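Uncharacterized protein AF_0924 (Archaeoglobus fulgidus, PDB 3DT5) is of unknown function, the portion described here being the C-terminal, mostly helical domain of a probable membrane protein. Local coordinates at residues D21-F26 with E103-V108; K25-L30 with N60-V65; E107-Y112 with S121-P126. All coordinates share one frame; numbering follows the deposited sequence. Where two conformers were deposited one is given.

Contact 1 of 3, residues D21-F26 with E103-V108; sequences DRLEKF and EEFLEV. With EDO (1,2-ethanediol), chain C.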
loop_
_atom_site.group_PDB
_atom_site.type_symbol
_atom_site.label_atom_id
_atom_site.label_comp_id
_atom_site.label_asym_id
_atom_site.label_seq_id
_atom_site.Cartn_x
_atom_site.Cartn_y
_atom_site.Cartn_z
ATOM N N ASP A 21 -11.308 -9.951 -1.090
ATOM C CA ASP A 21 -11.248 -9.108 0.124
ATOM C C ASP A 21 -9.809 -8.624 0.399
ATOM O O ASP A 21 -9.625 -7.489 0.811
ATOM C CB ASP A 21 -11.760 -9.808 1.386
ATOM C CG ASP A 21 -13.268 -10.009 1.389
ATOM O OD1 ASP A 21 -13.965 -9.396 0.554
ATOM O OD2 ASP A 21 -13.755 -10.788 2.234
ATOM N N ARG A 22 -8.816 -9.487 0.195
ATOM C CA ARG A 22 -7.435 -9.063 0.369
ATOM C C ARG A 22 -7.125 -7.911 -0.618
ATOM O O ARG A 22 -6.554 -6.884 -0.208
ATOM C CB ARG A 22 -6.455 -10.237 0.184
ATOM C CG ARG A 22 -6.627 -11.393 1.174
ATOM C CD ARG A 22 -5.487 -12.423 0.891
ATOM N NE ARG A 22 -4.212 -11.938 1.423
ATOM C CZ ARG A 22 -2.999 -12.361 1.051
ATOM N NH1 ARG A 22 -2.833 -13.371 0.193
ATOM N NH2 ARG A 22 -1.932 -11.813 1.606
ATOM N N LEU A 23 -7.424 -8.097 -1.904
ATOM C CA LEU A 23 -7.191 -7.060 -2.911
ATOM C C LEU A 23 -7.953 -5.778 -2.601
ATOM O O LEU A 23 -7.388 -4.669 -2.641
ATOM C CB LEU A 23 -7.562 -7.544 -4.318
ATOM C CG LEU A 23 -6.714 -8.730 -4.805
ATOM C CD1 LEU A 23 -7.327 -9.293 -6.105
ATOM C CD2 LEU A 23 -5.245 -8.311 -5.043
ATOM N N GLU A 24 -9.244 -5.909 -2.300
ATOM C CA GLU A 24 -10.086 -4.733 -2.188
ATOM C C GLU A 24 -9.932 -4.020 -0.856
ATOM O O GLU A 24 -10.154 -2.826 -0.788
ATOM C CB GLU A 24 -11.555 -5.062 -2.403
ATOM C CG GLU A 24 -11.886 -5.451 -3.849
ATOM C CD GLU A 24 -13.338 -5.925 -4.008
ATOM O OE1 GLU A 24 -14.138 -5.834 -3.029
ATOM O OE2 GLU A 24 -13.696 -6.368 -5.130
ATOM N N LYS A 25 -9.601 -4.736 0.206
ATOM C CA LYS A 25 -9.623 -4.093 1.533
ATOM C C LYS A 25 -8.193 -3.756 1.977
ATOM O O LYS A 25 -8.008 -3.021 2.937
ATOM C CB LYS A 25 -10.322 -4.968 2.601
ATOM C CG LYS A 25 -11.853 -5.205 2.332
ATOM C CD LYS A 25 -12.395 -6.154 3.395
ATOM C CE LYS A 25 -13.856 -6.402 3.206
ATOM N NZ LYS A 25 -14.535 -6.511 4.546
ATOM N N PHE A 26 -7.200 -4.329 1.317
ATOM C CA PHE A 26 -5.824 -4.119 1.755
ATOM C C PHE A 26 -4.932 -3.620 0.618
ATOM O O PHE A 26 -4.507 -2.474 0.653
ATOM C CB PHE A 26 -5.221 -5.398 2.410
ATOM C CG PHE A 26 -3.819 -5.152 2.945
ATOM C CD1 PHE A 26 -3.623 -4.647 4.238
ATOM C CD2 PHE A 26 -2.730 -5.340 2.122
ATOM C CE1 PHE A 26 -2.339 -4.358 4.742
ATOM C CE2 PHE A 26 -1.408 -5.051 2.595
ATOM C CZ PHE A 26 -1.233 -4.553 3.896
ATOM N N GLU A 103 5.117 -6.188 -5.002
ATOM C CA GLU A 103 5.396 -7.593 -5.367
ATOM C C GLU A 103 4.295 -8.547 -4.862
ATOM O O GLU A 103 3.828 -9.448 -5.603
ATOM C CB GLU A 103 6.787 -8.022 -4.892
ATOM C CG GLU A 103 7.953 -7.236 -5.555
ATOM C CD GLU A 103 7.909 -7.189 -7.100
ATOM O OE1 GLU A 103 8.073 -6.086 -7.702
ATOM O OE2 GLU A 103 7.729 -8.259 -7.723
ATOM N N GLU A 104 3.881 -8.385 -3.608
ATOM C CA GLU A 104 2.789 -9.251 -3.075
ATOM C C GLU A 104 1.506 -9.069 -3.858
ATOM O O GLU A 104 0.823 -10.022 -4.157
ATOM C CB GLU A 104 2.431 -8.971 -1.613
ATOM C CG GLU A 104 3.432 -9.505 -0.643
ATOM C CD GLU A 104 2.887 -9.694 0.748
ATOM O OE1 GLU A 104 3.631 -10.360 1.493
ATOM O OE2 GLU A 104 1.798 -9.176 1.168
ATOM N N PHE A 105 1.163 -7.821 -4.119
ATOM C CA PHE A 105 -0.033 -7.488 -4.882
ATOM C C PHE A 105 -0.052 -8.228 -6.214
ATOM O O PHE A 105 -1.054 -8.811 -6.563
ATOM C CB PHE A 105 -0.121 -5.963 -5.079
ATOM C CG PHE A 105 -1.194 -5.515 -6.062
ATOM C CD1 PHE A 105 -2.544 -5.783 -5.827
ATOM C CD2 PHE A 105 -0.834 -4.819 -7.218
ATOM C CE1 PHE A 105 -3.555 -5.340 -6.731
ATOM C CE2 PHE A 105 -1.841 -4.384 -8.157
ATOM C CZ PHE A 105 -3.194 -4.631 -7.883
ATOM N N LEU A 106 1.024 -8.168 -6.978
ATOM C CA LEU A 106 1.024 -8.843 -8.279
ATOM C C LEU A 106 0.853 -10.348 -8.106
ATOM O O LEU A 106 0.233 -11.005 -8.944
ATOM C CB LEU A 106 2.339 -8.624 -9.004
ATOM C CG LEU A 106 2.636 -7.192 -9.457
ATOM C CD1 LEU A 106 4.082 -7.138 -9.989
ATOM C CD2 LEU A 106 1.609 -6.677 -10.452
ATOM N N GLU A 107 1.415 -10.913 -7.032
ATOM C CA GLU A 107 1.245 -12.355 -6.817
ATOM C C GLU A 107 -0.216 -12.650 -6.446
ATOM O O GLU A 107 -0.807 -13.603 -6.923
ATOM C CB GLU A 107 2.201 -12.884 -5.729
ATOM C CG GLU A 107 1.848 -14.358 -5.395
ATOM C CD GLU A 107 2.965 -15.097 -4.683
ATOM O OE1 GLU A 107 2.666 -16.146 -4.064
ATOM O OE2 GLU A 107 4.132 -14.641 -4.744
ATOM N N VAL A 108 -0.823 -11.832 -5.597
ATOM C CA VAL A 108 -2.230 -12.076 -5.224
ATOM C C VAL A 108 -3.119 -11.918 -6.461
ATOM O O VAL A 108 -4.064 -12.706 -6.683
ATOM C CB VAL A 108 -2.700 -11.154 -4.037
ATOM C CG1 VAL A 108 -4.201 -11.387 -3.716
ATOM C CG2 VAL A 108 -1.878 -11.466 -2.777
HETATM C C1 EDO C . 0.927 -13.066 -1.937
HETATM O O1 EDO C . 2.090 -13.889 -1.861
HETATM C C2 EDO C . 0.791 -12.367 -0.576
HETATM O O2 EDO C . 0.177 -13.278 0.295
#
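The guanidinium of Arg-22 carries Val-108 over one of its faces, where CG2 lies 3.7 Å from NH1, and takes O2 of a 1,2-ethanediol, probably from the crystallisation liquor, at its edge, in plane. NH1 and NH2 both donate to that oxygen, NH2 to O2 at 2.9 Å; these two bonds to the diol, with NE held by the carbonyl oxygen of Leu-57 in a loop, probably limit the turning of the group. The other flat group, the Phe-105 ring, receives CD2 of Leu-23 obliquely, 3.8 Å from CD1. Leu-23 CD2 also reaches 3.5 Å from Val-108 CG1, the two side chains running alongside each other, head to tail. Val-108 thus uses both branches: CG1, anti to its backbone N (chi1 177°), meets the leucine, while CG2 meets the guanidinium and the diol. A bend at chi3 (76°) turns the end of Arg-22. Glu-104 OE2 stands 4.6 Å from Arg-22 NH2, too far for a salt bridge; its carboxylate instead bonds to the backbone N of Gly-59 and of Leu-62. A leucine in place of Arg-22 would probably leave the Leu-57 carbonyl without this donor and Val-108 CG2 without the guanidinium plane that lies against it. With axes 10.7 Å apart at 142°, these turns of helices 16-35 and 88-116 form a roughly antiparallel, obliquely crossing helix pair, apolar in its interior and polar along the flank.

Contact 2 of 3, residues K25-L30 with N60-V65; sequences KFYIPL and NNLLRV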
loop_
_atom_site.group_PDB
_atom_site.type_symbol
_atom_site.label_atom_id
_atom_site.label_comp_id
_atom_site.label_asym_id
_atom_site.label_seq_id
_atom_site.Cartn_x
_atom_site.Cartn_y
_atom_site.Cartn_z
ATOM N N LYS A 25 -9.601 -4.736 0.206
ATOM C CA LYS A 25 -9.623 -4.093 1.533
ATOM C C LYS A 25 -8.193 -3.756 1.977
ATOM O O LYS A 25 -8.008 -3.021 2.937
ATOM C CB LYS A 25 -10.322 -4.968 2.601
ATOM C CG LYS A 25 -11.853 -5.205 2.332
ATOM C CD LYS A 25 -12.395 -6.154 3.395
ATOM C CE LYS A 25 -13.856 -6.402 3.206
ATOM N NZ LYS A 25 -14.535 -6.511 4.546
ATOM N N PHE A 26 -7.200 -4.329 1.317
ATOM C CA PHE A 26 -5.824 -4.119 1.755
ATOM C C PHE A 26 -4.932 -3.620 0.618
ATOM O O PHE A 26 -4.507 -2.474 0.653
ATOM C CB PHE A 26 -5.221 -5.398 2.410
ATOM C CG PHE A 26 -3.819 -5.152 2.945
ATOM C CD1 PHE A 26 -3.623 -4.647 4.238
ATOM C CD2 PHE A 26 -2.730 -5.340 2.122
ATOM C CE1 PHE A 26 -2.339 -4.358 4.742
ATOM C CE2 PHE A 26 -1.408 -5.051 2.595
ATOM C CZ PHE A 26 -1.233 -4.553 3.896
ATOM N N TYR A 27 -4.694 -4.455 -0.396
ATOM C CA TYR A 27 -3.669 -4.118 -1.398
ATOM C C TYR A 27 -4.031 -2.859 -2.190
ATOM O O TYR A 27 -3.248 -1.934 -2.280
ATOM C CB TYR A 27 -3.426 -5.290 -2.346
ATOM C CG TYR A 27 -2.692 -6.393 -1.627
ATOM C CD1 TYR A 27 -1.318 -6.266 -1.348
ATOM C CD2 TYR A 27 -3.381 -7.480 -1.104
ATOM C CE1 TYR A 27 -0.644 -7.261 -0.594
ATOM C CE2 TYR A 27 -2.724 -8.474 -0.353
ATOM C CZ TYR A 27 -1.353 -8.351 -0.119
ATOM O OH TYR A 27 -0.672 -9.285 0.608
ATOM N N ILE A 28 -5.220 -2.852 -2.777
ATOM C CA ILE A 28 -5.616 -1.717 -3.620
ATOM C C ILE A 28 -5.690 -0.388 -2.834
ATOM O O ILE A 28 -5.103 0.603 -3.265
ATOM C CB ILE A 28 -6.907 -2.028 -4.413
ATOM C CG1 ILE A 28 -6.615 -3.173 -5.401
ATOM C CG2 ILE A 28 -7.462 -0.720 -5.151
ATOM C CD1 ILE A 28 -7.834 -3.826 -6.014
ATOM N N PRO A 29 -6.403 -0.351 -1.676
ATOM C CA PRO A 29 -6.388 0.945 -0.979
ATOM C C PRO A 29 -5.009 1.407 -0.541
ATOM O O PRO A 29 -4.736 2.595 -0.608
ATOM C CB PRO A 29 -7.313 0.752 0.239
ATOM C CG PRO A 29 -7.760 -0.636 0.201
ATOM C CD PRO A 29 -7.283 -1.335 -1.035
ATOM N N LEU A 30 -4.137 0.500 -0.078
ATOM C CA LEU A 30 -2.832 0.969 0.424
ATOM C C LEU A 30 -1.957 1.437 -0.759
ATOM O O LEU A 30 -1.247 2.484 -0.668
ATOM C CB LEU A 30 -2.103 -0.182 1.157
ATOM C CG LEU A 30 -0.822 0.255 1.906
ATOM C CD1 LEU A 30 -1.147 1.385 2.938
ATOM C CD2 LEU A 30 -0.250 -0.980 2.634
ATOM N N ASN A 60 2.927 -12.773 4.843
ATOM C CA ASN A 60 3.932 -12.745 5.919
ATOM C C ASN A 60 5.177 -11.967 5.502
ATOM O O ASN A 60 5.772 -11.322 6.352
ATOM C CB ASN A 60 4.322 -14.187 6.352
ATOM C CG ASN A 60 3.211 -14.882 7.165
ATOM O OD1 ASN A 60 2.050 -14.408 7.162
ATOM N ND2 ASN A 60 3.563 -15.977 7.901
ATOM N N ASN A 61 5.535 -11.983 4.191
ATOM C CA ASN A 61 6.744 -11.280 3.718
ATOM C C ASN A 61 6.570 -9.763 3.974
ATOM O O ASN A 61 7.459 -9.090 4.516
ATOM C CB ASN A 61 6.991 -11.423 2.201
ATOM C CG ASN A 61 7.293 -12.812 1.773
ATOM O OD1 ASN A 61 7.460 -13.700 2.583
ATOM N ND2 ASN A 61 7.357 -13.013 0.429
ATOM N N LEU A 62 5.431 -9.233 3.559
ATOM C CA LEU A 62 5.125 -7.820 3.788
ATOM C C LEU A 62 5.028 -7.447 5.275
ATOM O O LEU A 62 5.555 -6.409 5.677
ATOM C CB LEU A 62 3.793 -7.437 3.055
ATOM C CG LEU A 62 3.395 -5.962 3.248
ATOM C CD1 LEU A 62 4.498 -4.958 2.758
ATOM C CD2 LEU A 62 2.074 -5.698 2.540
ATOM N N LEU A 63 4.399 -8.297 6.095
ATOM C CA LEU A 63 4.296 -8.008 7.527
ATOM C C LEU A 63 5.677 -7.853 8.144
ATOM O O LEU A 63 5.834 -7.097 9.096
ATOM C CB LEU A 63 3.495 -9.103 8.253
ATOM C CG LEU A 63 2.034 -9.119 7.803
ATOM C CD1 LEU A 63 1.339 -10.259 8.527
ATOM C CD2 LEU A 63 1.365 -7.784 8.246
ATOM N N ARG A 64 6.683 -8.579 7.649
ATOM C CA ARG A 64 8.052 -8.389 8.166
ATOM C C ARG A 64 8.564 -6.951 8.090
ATOM O O ARG A 64 9.377 -6.535 8.919
ATOM C CB ARG A 64 9.027 -9.337 7.464
ATOM C CG ARG A 64 8.851 -10.713 8.135
ATOM C CD ARG A 64 9.458 -11.832 7.466
ATOM N NE ARG A 64 9.625 -12.831 8.512
ATOM C CZ ARG A 64 9.798 -14.131 8.308
ATOM N NH1 ARG A 64 9.803 -14.629 7.075
ATOM N NH2 ARG A 64 9.971 -14.936 9.358
ATOM N N VAL A 65 8.152 -6.232 7.050
ATOM C CA VAL A 65 8.746 -4.917 6.764
ATOM C C VAL A 65 7.746 -3.784 6.860
ATOM O O VAL A 65 8.139 -2.622 6.858
ATOM C CB VAL A 65 9.478 -4.859 5.346
ATOM C CG1 VAL A 65 10.651 -5.879 5.291
ATOM C CG2 VAL A 65 8.496 -5.139 4.218
#
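Phe-26 and Leu-62 meet in a buried contact between two helices whose nearest CA atoms, those of Tyr-27 and Leu-62, are still 10.9 Å apart, so the gap is bridged by side chains alone. The first residue of 25-30 to touch is Phe-26. Its CG is anti to the backbone N (chi1 -176°), which sends the ring toward helix 60-65, and its CE2 lies 3.5 Å from Leu-62 CD2, with CZ at 3.8 Å from the same methyl. That methyl sits at the edge of the phenyl ring, near its plane, and the two side chains arrive from opposite directions. Next in sequence, Tyr-27 turns a ring face to its neighbour: Phe-26 CD2 stands 3.7 Å above the plane of the tyrosine, over its centre, while Tyr-27 CG lies in plane at the phenylalanine's edge. This edge-to-face placement sets the two rings as a pair against one leucine branch. The share of Tyr-27 in the contact is slight, its CE1 being 4.4 Å from Leu-62 CD2, with an oblique approach. Its hydroxyl is engaged by polar partners, with hydrogen bonds to Glu-104 OE2 and to the backbone N of Gly-59. Further on, Pro-29 has no N-H to give to the turn before it, and the helix kinks there, just past a widened pi-type turn. Leu-30 N nevertheless bonds to Phe-26 O at 3.1 Å. Leu-62 thus enters from the short helix 60-65 onto helix 16-35, while helix 88-116 adds Leu-101 and Phe-105 against Tyr-27 and helix 43-52 places Ile-50 against Phe-26, Pro-29 and Leu-30.

Contact 3 of 3, residues E107-Y112 with S121-P126; sequences EVLKEY and SLPEKP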
loop_
_atom_site.group_PDB
_atom_site.type_symbol
_atom_site.label_atom_id
_atom_site.label_comp_id
_atom_site.label_asym_id
_atom_site.label_seq_id
_atom_site.Cartn_x
_atom_site.Cartn_y
_atom_site.Cartn_z
ATOM N N GLU A 107 1.415 -10.913 -7.032
ATOM C CA GLU A 107 1.245 -12.355 -6.817
ATOM C C GLU A 107 -0.216 -12.650 -6.446
ATOM O O GLU A 107 -0.807 -13.603 -6.923
ATOM C CB GLU A 107 2.201 -12.884 -5.729
ATOM C CG GLU A 107 1.848 -14.358 -5.395
ATOM C CD GLU A 107 2.965 -15.097 -4.683
ATOM O OE1 GLU A 107 2.666 -16.146 -4.064
ATOM O OE2 GLU A 107 4.132 -14.641 -4.744
ATOM N N VAL A 108 -0.823 -11.832 -5.597
ATOM C CA VAL A 108 -2.230 -12.076 -5.224
ATOM C C VAL A 108 -3.119 -11.918 -6.461
ATOM O O VAL A 108 -4.064 -12.706 -6.683
ATOM C CB VAL A 108 -2.700 -11.154 -4.037
ATOM C CG1 VAL A 108 -4.201 -11.387 -3.716
ATOM C CG2 VAL A 108 -1.878 -11.466 -2.777
ATOM N N LEU A 109 -2.827 -10.929 -7.296
ATOM C CA LEU A 109 -3.569 -10.818 -8.576
ATOM C C LEU A 109 -3.438 -12.127 -9.407
ATOM O O LEU A 109 -4.447 -12.637 -9.917
ATOM C CB LEU A 109 -3.022 -9.671 -9.418
ATOM C CG LEU A 109 -3.653 -8.319 -9.269
ATOM C CD1 LEU A 109 -3.081 -7.449 -10.377
ATOM C CD2 LEU A 109 -5.188 -8.474 -9.402
ATOM N N LYS A 110 -2.199 -12.630 -9.558
ATOM C CA LYS A 110 -1.940 -13.905 -10.314
ATOM C C LYS A 110 -2.739 -15.061 -9.709
ATOM O O LYS A 110 -3.363 -15.842 -10.429
ATOM C CB LYS A 110 -0.454 -14.296 -10.386
ATOM C CG LYS A 110 0.500 -13.281 -11.055
ATOM C CD LYS A 110 1.961 -13.841 -11.275
ATOM C CE LYS A 110 3.109 -12.825 -10.849
ATOM N NZ LYS A 110 3.750 -13.048 -9.403
ATOM N N GLU A 111 -2.735 -15.144 -8.378
ATOM C CA GLU A 111 -3.496 -16.164 -7.658
ATOM C C GLU A 111 -5.013 -16.044 -7.881
ATOM O O GLU A 111 -5.731 -17.062 -7.996
ATOM C CB GLU A 111 -3.138 -16.095 -6.172
ATOM C CG GLU A 111 -1.656 -16.459 -5.974
ATOM C CD GLU A 111 -1.208 -16.378 -4.520
ATOM O OE1 GLU A 111 -1.668 -15.458 -3.788
ATOM O OE2 GLU A 111 -0.370 -17.196 -4.130
ATOM N N TYR A 112 -5.494 -14.806 -7.932
ATOM C CA TYR A 112 -6.888 -14.555 -8.217
ATOM C C TYR A 112 -7.269 -15.099 -9.606
ATOM O O TYR A 112 -8.303 -15.765 -9.757
ATOM C CB TYR A 112 -7.187 -13.042 -8.156
ATOM C CG TYR A 112 -8.644 -12.803 -8.508
ATOM C CD1 TYR A 112 -9.638 -13.002 -7.553
ATOM C CD2 TYR A 112 -9.028 -12.479 -9.813
ATOM C CE1 TYR A 112 -10.979 -12.835 -7.856
ATOM C CE2 TYR A 112 -10.386 -12.307 -10.142
ATOM C CZ TYR A 112 -11.345 -12.496 -9.140
ATOM O OH TYR A 112 -12.689 -12.347 -9.406
ATOM N N SER A 121 -4.286 -9.339 -16.698
ATOM C CA SER A 121 -3.847 -8.012 -17.089
ATOM C C SER A 121 -3.052 -7.455 -15.915
ATOM O O SER A 121 -3.631 -6.904 -14.974
ATOM C CB SER A 121 -5.040 -7.117 -17.428
ATOM O OG SER A 121 -4.609 -5.880 -17.969
ATOM N N LEU A 122 -1.733 -7.638 -15.943
ATOM C CA LEU A 122 -0.890 -7.149 -14.838
ATOM C C LEU A 122 -0.521 -5.688 -15.028
ATOM O O LEU A 122 0.093 -5.330 -16.043
ATOM C CB LEU A 122 0.361 -8.013 -14.577
ATOM C CG LEU A 122 0.224 -9.392 -13.902
ATOM C CD1 LEU A 122 1.585 -9.891 -13.462
ATOM C CD2 LEU A 122 -0.729 -9.412 -12.713
ATOM N N PRO A 123 -0.898 -4.841 -14.049
ATOM C CA PRO A 123 -0.720 -3.396 -14.135
ATOM C C PRO A 123 0.747 -3.049 -14.051
ATOM O O PRO A 123 1.514 -3.832 -13.521
ATOM C CB PRO A 123 -1.470 -2.870 -12.909
ATOM C CG PRO A 123 -1.516 -4.006 -11.937
ATOM C CD PRO A 123 -1.503 -5.266 -12.766
ATOM N N GLU A 124 1.136 -1.895 -14.580
ATOM C CA GLU A 124 2.507 -1.382 -14.487
ATOM C C GLU A 124 2.727 -0.803 -13.084
ATOM O O GLU A 124 1.808 -0.319 -12.476
ATOM C CB GLU A 124 2.727 -0.287 -15.527
ATOM C CG GLU A 124 2.529 -0.780 -16.968
ATOM C CD GLU A 124 3.648 -1.727 -17.423
ATOM O OE1 GLU A 124 3.483 -2.979 -17.338
ATOM O OE2 GLU A 124 4.701 -1.216 -17.883
ATOM N N LYS A 125 3.945 -0.870 -12.569
ATOM C CA LYS A 125 4.200 -0.379 -11.218
ATOM C C LYS A 125 4.119 1.146 -11.184
ATOM O O LYS A 125 4.758 1.794 -12.014
ATOM C CB LYS A 125 5.588 -0.813 -10.768
ATOM C CG LYS A 125 5.833 -0.526 -9.276
ATOM C CD LYS A 125 7.223 -1.012 -8.877
ATOM C CE LYS A 125 7.585 -0.469 -7.501
ATOM N NZ LYS A 125 8.873 -1.149 -7.155
ATOM N N PRO A 126 3.385 1.730 -10.207
ATOM C CA PRO A 126 3.384 3.198 -10.208
ATOM C C PRO A 126 4.608 3.800 -9.498
ATOM O O PRO A 126 5.351 3.076 -8.794
ATOM C CB PRO A 126 2.104 3.547 -9.427
ATOM C CG PRO A 126 1.994 2.446 -8.428
ATOM C CD PRO A 126 2.569 1.178 -9.097
#
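Leu-109 and Pro-123 join the long helix 88-116 to the irregular segment that follows it, in which the chain has turned back and runs along the helix surface before reaching strand 130-131. The segment 121-126 forms neither helix nor strand, and its touching residues meet the helix through side chains. The apolar contacts come first. Leu-109 CD1 approaches Pro-123 CD to 3.6 Å, the leucine methyl coming end-on against the CD corner of the pyrrolidine ring, with Pro-123 CG a little farther away. The same CD1 lies 3.9 Å from Leu-122 CD2, where the two leucines lie side by side, pointing opposite ways. One methyl therefore serves both loop residues, and Leu-122 CD2 also comes to 4.0 Å from Leu-109 CB, which spreads the contact down to the root of the side chain. Pro-123 is further packed against Trp-102 and Phe-105 of the same helix, which continues its apolar surroundings beyond Leu-109. Two lysines take part differently. At Lys-125 the amine forms a salt bridge with Asp-99, a second tie between this segment and helix 88-116. Lys-110, at the exposed margin, offers aliphatic carbon rather than charge, its CE resting 4.2 Å from Leu-122 CD1.

Contacts 1 and 2 are buried and both use helix 16-35, sharing Lys-25 and Phe-26, whereas contact 3 lies on the surface and shares Glu-107 and Val-108 with contact 1. Helix 88-116 therefore meets helix 16-35 in contact 1 and the returning loop in contact 3. Chemistry follows place: aromatic edge and methyl in contact 2, methyls beside a guanidinium in contact 1, leucine, proline and a lysine's alkyl chain in contact 3. A probable backbone hydrogen bond between Leu-23 O and Ile-28 N, 2.8 Å, joins contacts 1 and 2, while Phe-105 CE2 and Pro-123 CG, 3.8 Å apart, bring contacts 1 and 3 together.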